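Lin0012 protein (PDB 3K17) probably catalyses the ATP-dependent phosphorylation of phosphomevalonate in the mevalonate route to isopentenyl diphosphate. Local coordinates at residues S120-V125 with A148-H152; M141-F145 with I164-Y169. All coordinates share one frame; numbering follows the deposited sequence.

Interaction 1. Residues S120-V125 with A148-H152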
# COMPACT_ATOMS: atom_id res chain seq x y z
N SER A 120 23.96 -14.25 -15.43
CA SER A 120 23.27 -13.02 -15.79
C SER A 120 23.95 -12.28 -16.96
O SER A 120 23.28 -11.78 -17.85
CB SER A 120 23.14 -12.08 -14.57
OG SER A 120 24.41 -11.66 -14.07
N ALA A 121 25.27 -12.23 -16.95
CA ALA A 121 25.99 -11.57 -18.03
C ALA A 121 25.79 -12.32 -19.35
O ALA A 121 25.49 -11.72 -20.38
CB ALA A 121 27.47 -11.50 -17.70
N ALA A 122 25.94 -13.64 -19.30
CA ALA A 122 25.79 -14.45 -20.51
C ALA A 122 24.41 -14.32 -21.14
O ALA A 122 24.28 -14.25 -22.37
CB ALA A 122 26.09 -15.91 -20.20
N ALA A 123 23.38 -14.27 -20.30
CA ALA A 123 22.02 -14.13 -20.81
C ALA A 123 21.87 -12.76 -21.46
O ALA A 123 21.29 -12.62 -22.54
CB ALA A 123 21.02 -14.30 -19.66
N THR A 124 22.37 -11.73 -20.78
CA THR A 124 22.29 -10.38 -21.31
C THR A 124 22.97 -10.31 -22.69
O THR A 124 22.41 -9.78 -23.65
CB THR A 124 22.99 -9.39 -20.35
OG1 THR A 124 22.33 -9.42 -19.08
CG2 THR A 124 22.93 -7.97 -20.90
N VAL A 125 24.18 -10.84 -22.77
CA VAL A 125 24.95 -10.84 -24.02
C VAL A 125 24.24 -11.64 -25.12
O VAL A 125 24.30 -11.26 -26.29
CB VAL A 125 26.38 -11.39 -23.79
CG1 VAL A 125 27.10 -11.64 -25.12
CG2 VAL A 125 27.18 -10.38 -22.96
N ALA A 148 25.03 -4.10 -23.66
CA ALA A 148 25.00 -5.16 -22.66
C ALA A 148 25.47 -4.69 -21.29
O ALA A 148 24.92 -5.09 -20.25
CB ALA A 148 25.84 -6.34 -23.13
N ALA A 149 26.50 -3.84 -21.28
CA ALA A 149 27.05 -3.32 -20.03
C ALA A 149 26.08 -2.36 -19.32
O ALA A 149 25.91 -2.44 -18.10
CB ALA A 149 28.38 -2.61 -20.30
N LEU A 150 25.47 -1.46 -20.08
CA LEU A 150 24.51 -0.52 -19.50
C LEU A 150 23.34 -1.31 -18.92
O LEU A 150 22.89 -1.05 -17.81
CB LEU A 150 23.97 0.45 -20.55
CG LEU A 150 24.88 1.56 -21.05
CD1 LEU A 150 24.17 2.39 -22.11
CD2 LEU A 150 25.28 2.45 -19.87
N SER A 151 22.86 -2.28 -19.69
CA SER A 151 21.74 -3.12 -19.27
C SER A 151 22.05 -3.82 -17.95
O SER A 151 21.31 -3.69 -16.97
CB SER A 151 21.43 -4.18 -20.33
OG SER A 151 20.36 -5.03 -19.94
N HIS A 152 23.15 -4.54 -17.93
CA HIS A 152 23.55 -5.31 -16.76
C HIS A 152 23.88 -4.48 -15.52
O HIS A 152 23.54 -4.88 -14.41
CB HIS A 152 24.73 -6.22 -17.12
CG HIS A 152 24.98 -7.31 -16.12
ND1 HIS A 152 25.68 -7.10 -14.95
CD2 HIS A 152 24.61 -8.61 -16.11
CE1 HIS A 152 25.73 -8.23 -14.26
NE2 HIS A 152 25.09 -9.16 -14.95
O HOH W 1 20.73 -7.15 -18.45
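S120 and H152 meet through a single short hydrogen bond, OG to NE2 at 2.7 Å, in which either group could be the donor. S120 is the second serine of the GLGSSAA sequence, the glycine-rich signature that in GHMP kinases forms the phosphate-binding loop and runs into a helix, here 119-135. Helix 141-156, which carries H152, packs against the start of that helix with an angle of 130° between the two short segments. With chi1 at 63° the serine hydroxyl tucks over its own backbone, flanked by N and C, and meets the imidazole at its edge, close to the ring plane. T124 OG1 also stands at the ring edge, 3.8 Å from H152 CD2, whereas the N of A121 approaches the ring obliquely. F77, from helix 76-91, stacks on the imidazole, so the ring is held both by its edge and by stacking.

One turn on, the two branches of T124 have separate tasks. Its methyl CG2 faces the other helix, 3.6 Å from A148 O and also close to the CB of A148 and the OG of S151. Beside it the apolar contact continues as V125 CG2 meets A148 CB at 4.3 Å. The hydroxyl looks back into its own helix and out to a water: the water donates to T124 OG1 at 2.8 Å and also bonds S151 OG at 2.6 Å, bridging the helices through side chains. Within helix 119-135, T124 OG1 donates to S120 O at 2.8 Å, tilted 30° from the carbonyl plane, while T124 N reaches the same oxygen from the opposite face at 3.1 Å.

Interaction 2. Residues M141-F145 with I164-Y169; sequences MLKKF and IASCMY
A Met-aromatic contact, formed by M141 at the start of helix 141-156 and Y169 at the end of helix 162-169, closes the outer end of this antiparallel helix pair. Both methionines involved are selenomethionines. The selenium of M141 sits over the middle of the tyrosine ring, 3.7 Å from its centroid and 4° off the normal, and CG adds a CH-pi contact over the same face. With CG anti to the backbone N (chi1 -174°) and the next bond also extended, the chain runs straight out across the ring before its terminal methyl turns aside. Y169 reaches back across the groove in return, its OH lying 3.8 Å from L142 CA.

Deeper in, the M141 and M168 chains pass alongside, pointing opposite ways, with their CG atoms 3.8 Å apart. Two successive bends in the M168 chain then carry its methyl to the backbone of the facing helix, where CE lies 3.4 Å from K144 O and 3.5 Å from K144 CB. The K144 amine itself is turned to another helix and bonds N129 OD1 on 119-135.

F145 fills the inner end. Its ring meets the I164 branch methyl, CD1 to CG2 at 3.6 Å, and its CE1 touches A165 CB at 3.8 Å; A165 N stands at the ring edge, near the ring plane. F145 and A165 both touch Y175 of strand 172-176, so the pair of helices also rests on the large sheet. The segments run at 143° to each other, and their side-chain contact, mainly apolar, belongs to the helical layer of the alpha/beta N-terminal domain of GHMP kinases, where neighbouring helices pack beside the sheet.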
# COMPACT_ATOMS: atom_id res chain seq x y z
N MSE A 141 31.18 -4.81 -32.29
CA MSE A 141 31.15 -5.59 -31.07
C MSE A 141 31.27 -4.68 -29.85
O MSE A 141 30.70 -4.97 -28.79
CB MSE A 141 32.29 -6.60 -31.03
CG MSE A 141 32.21 -7.52 -29.82
SE MSE A 141 33.48 -8.96 -29.88
CE MSE A 141 32.89 -9.78 -31.54
N LEU A 142 32.00 -3.58 -29.99
CA LEU A 142 32.17 -2.65 -28.88
C LEU A 142 30.86 -1.96 -28.53
O LEU A 142 30.58 -1.70 -27.36
CB LEU A 142 33.24 -1.61 -29.20
CG LEU A 142 33.40 -0.49 -28.18
CD1 LEU A 142 33.70 -1.07 -26.80
CD2 LEU A 142 34.52 0.45 -28.62
N LYS A 143 30.06 -1.64 -29.54
CA LYS A 143 28.78 -0.99 -29.27
C LYS A 143 27.86 -2.01 -28.58
O LYS A 143 27.10 -1.65 -27.68
CB LYS A 143 28.14 -0.48 -30.57
CG LYS A 143 28.87 0.71 -31.20
CD LYS A 143 28.13 1.22 -32.44
CE LYS A 143 28.91 2.31 -33.18
NZ LYS A 143 29.00 3.59 -32.43
N LYS A 144 27.94 -3.27 -28.98
CA LYS A 144 27.12 -4.31 -28.36
C LYS A 144 27.54 -4.47 -26.90
O LYS A 144 26.71 -4.68 -26.02
CB LYS A 144 27.25 -5.63 -29.12
CG LYS A 144 26.71 -5.53 -30.55
CD LYS A 144 26.51 -6.88 -31.22
CE LYS A 144 27.83 -7.55 -31.55
NZ LYS A 144 27.60 -8.85 -32.23
N PHE A 145 28.84 -4.36 -26.63
CA PHE A 145 29.30 -4.48 -25.26
C PHE A 145 28.66 -3.37 -24.43
O PHE A 145 28.22 -3.59 -23.31
CB PHE A 145 30.82 -4.34 -25.15
CG PHE A 145 31.29 -4.07 -23.75
CD1 PHE A 145 31.35 -5.10 -22.81
CD2 PHE A 145 31.60 -2.77 -23.36
CE1 PHE A 145 31.71 -4.83 -21.49
CE2 PHE A 145 31.97 -2.50 -22.04
CZ PHE A 145 32.02 -3.53 -21.11
N ILE A 164 30.49 -9.27 -18.53
CA ILE A 164 29.82 -8.96 -19.79
C ILE A 164 30.86 -9.01 -20.92
O ILE A 164 30.60 -9.56 -21.99
CB ILE A 164 29.19 -7.54 -19.74
CG1 ILE A 164 27.95 -7.53 -18.82
CG2 ILE A 164 28.82 -7.07 -21.13
CD1 ILE A 164 26.81 -8.41 -19.30
N ALA A 165 32.03 -8.42 -20.68
CA ALA A 165 33.09 -8.37 -21.69
C ALA A 165 33.55 -9.77 -22.12
O ALA A 165 33.66 -10.06 -23.31
CB ALA A 165 34.29 -7.58 -21.16
N SER A 166 33.81 -10.62 -21.13
CA SER A 166 34.27 -11.97 -21.39
C SER A 166 33.25 -12.78 -22.18
O SER A 166 33.62 -13.49 -23.11
CB SER A 166 34.60 -12.66 -20.07
OG SER A 166 35.00 -14.00 -20.29
N CYS A 167 31.97 -12.69 -21.80
CA CYS A 167 30.92 -13.44 -22.50
C CYS A 167 30.77 -12.95 -23.95
O CYS A 167 30.54 -13.73 -24.87
CB CYS A 167 29.59 -13.30 -21.76
SG CYS A 167 29.61 -14.07 -20.12
N MSE A 168 30.89 -11.64 -24.13
CA MSE A 168 30.76 -11.02 -25.45
C MSE A 168 31.94 -11.33 -26.39
O MSE A 168 31.74 -11.70 -27.55
CB MSE A 168 30.62 -9.51 -25.28
CG MSE A 168 30.56 -8.70 -26.57
SE MSE A 168 28.92 -8.98 -27.54
CE MSE A 168 27.76 -7.88 -26.43
N TYR A 169 33.16 -11.18 -25.88
CA TYR A 169 34.38 -11.38 -26.67
C TYR A 169 34.90 -12.81 -26.79
O TYR A 169 35.58 -13.13 -27.76
CB TYR A 169 35.50 -10.49 -26.12
CG TYR A 169 35.35 -9.03 -26.47
CD1 TYR A 169 34.24 -8.30 -26.03
CD2 TYR A 169 36.27 -8.39 -27.29
CE1 TYR A 169 34.06 -6.98 -26.41
CE2 TYR A 169 36.10 -7.07 -27.67
CZ TYR A 169 34.99 -6.37 -27.24
OH TYR A 169 34.80 -5.06 -27.64

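In the fold
Helix 141-156 serves both contacts: its middle faces helix 119-135 in interaction 1, and its first turn faces helix 162-169 in interaction 2. The three helices pack together, and I164 lies at the junction, its CG2 3.7 Å from A148 CB and its CD1 3.5 Å from A121 CA. Interaction 1 is the more deeply buried, yet its chemistry is mixed, with hydroxyls, an imidazole and a bridging water beside small apolar side chains, next to the glycine-rich signature. Interaction 2 reaches from the core to the surface, buries more area and relies on apolar and selenium-aromatic packing. V125 and M168 also touch, so the two contacts adjoin within the N-terminal domain.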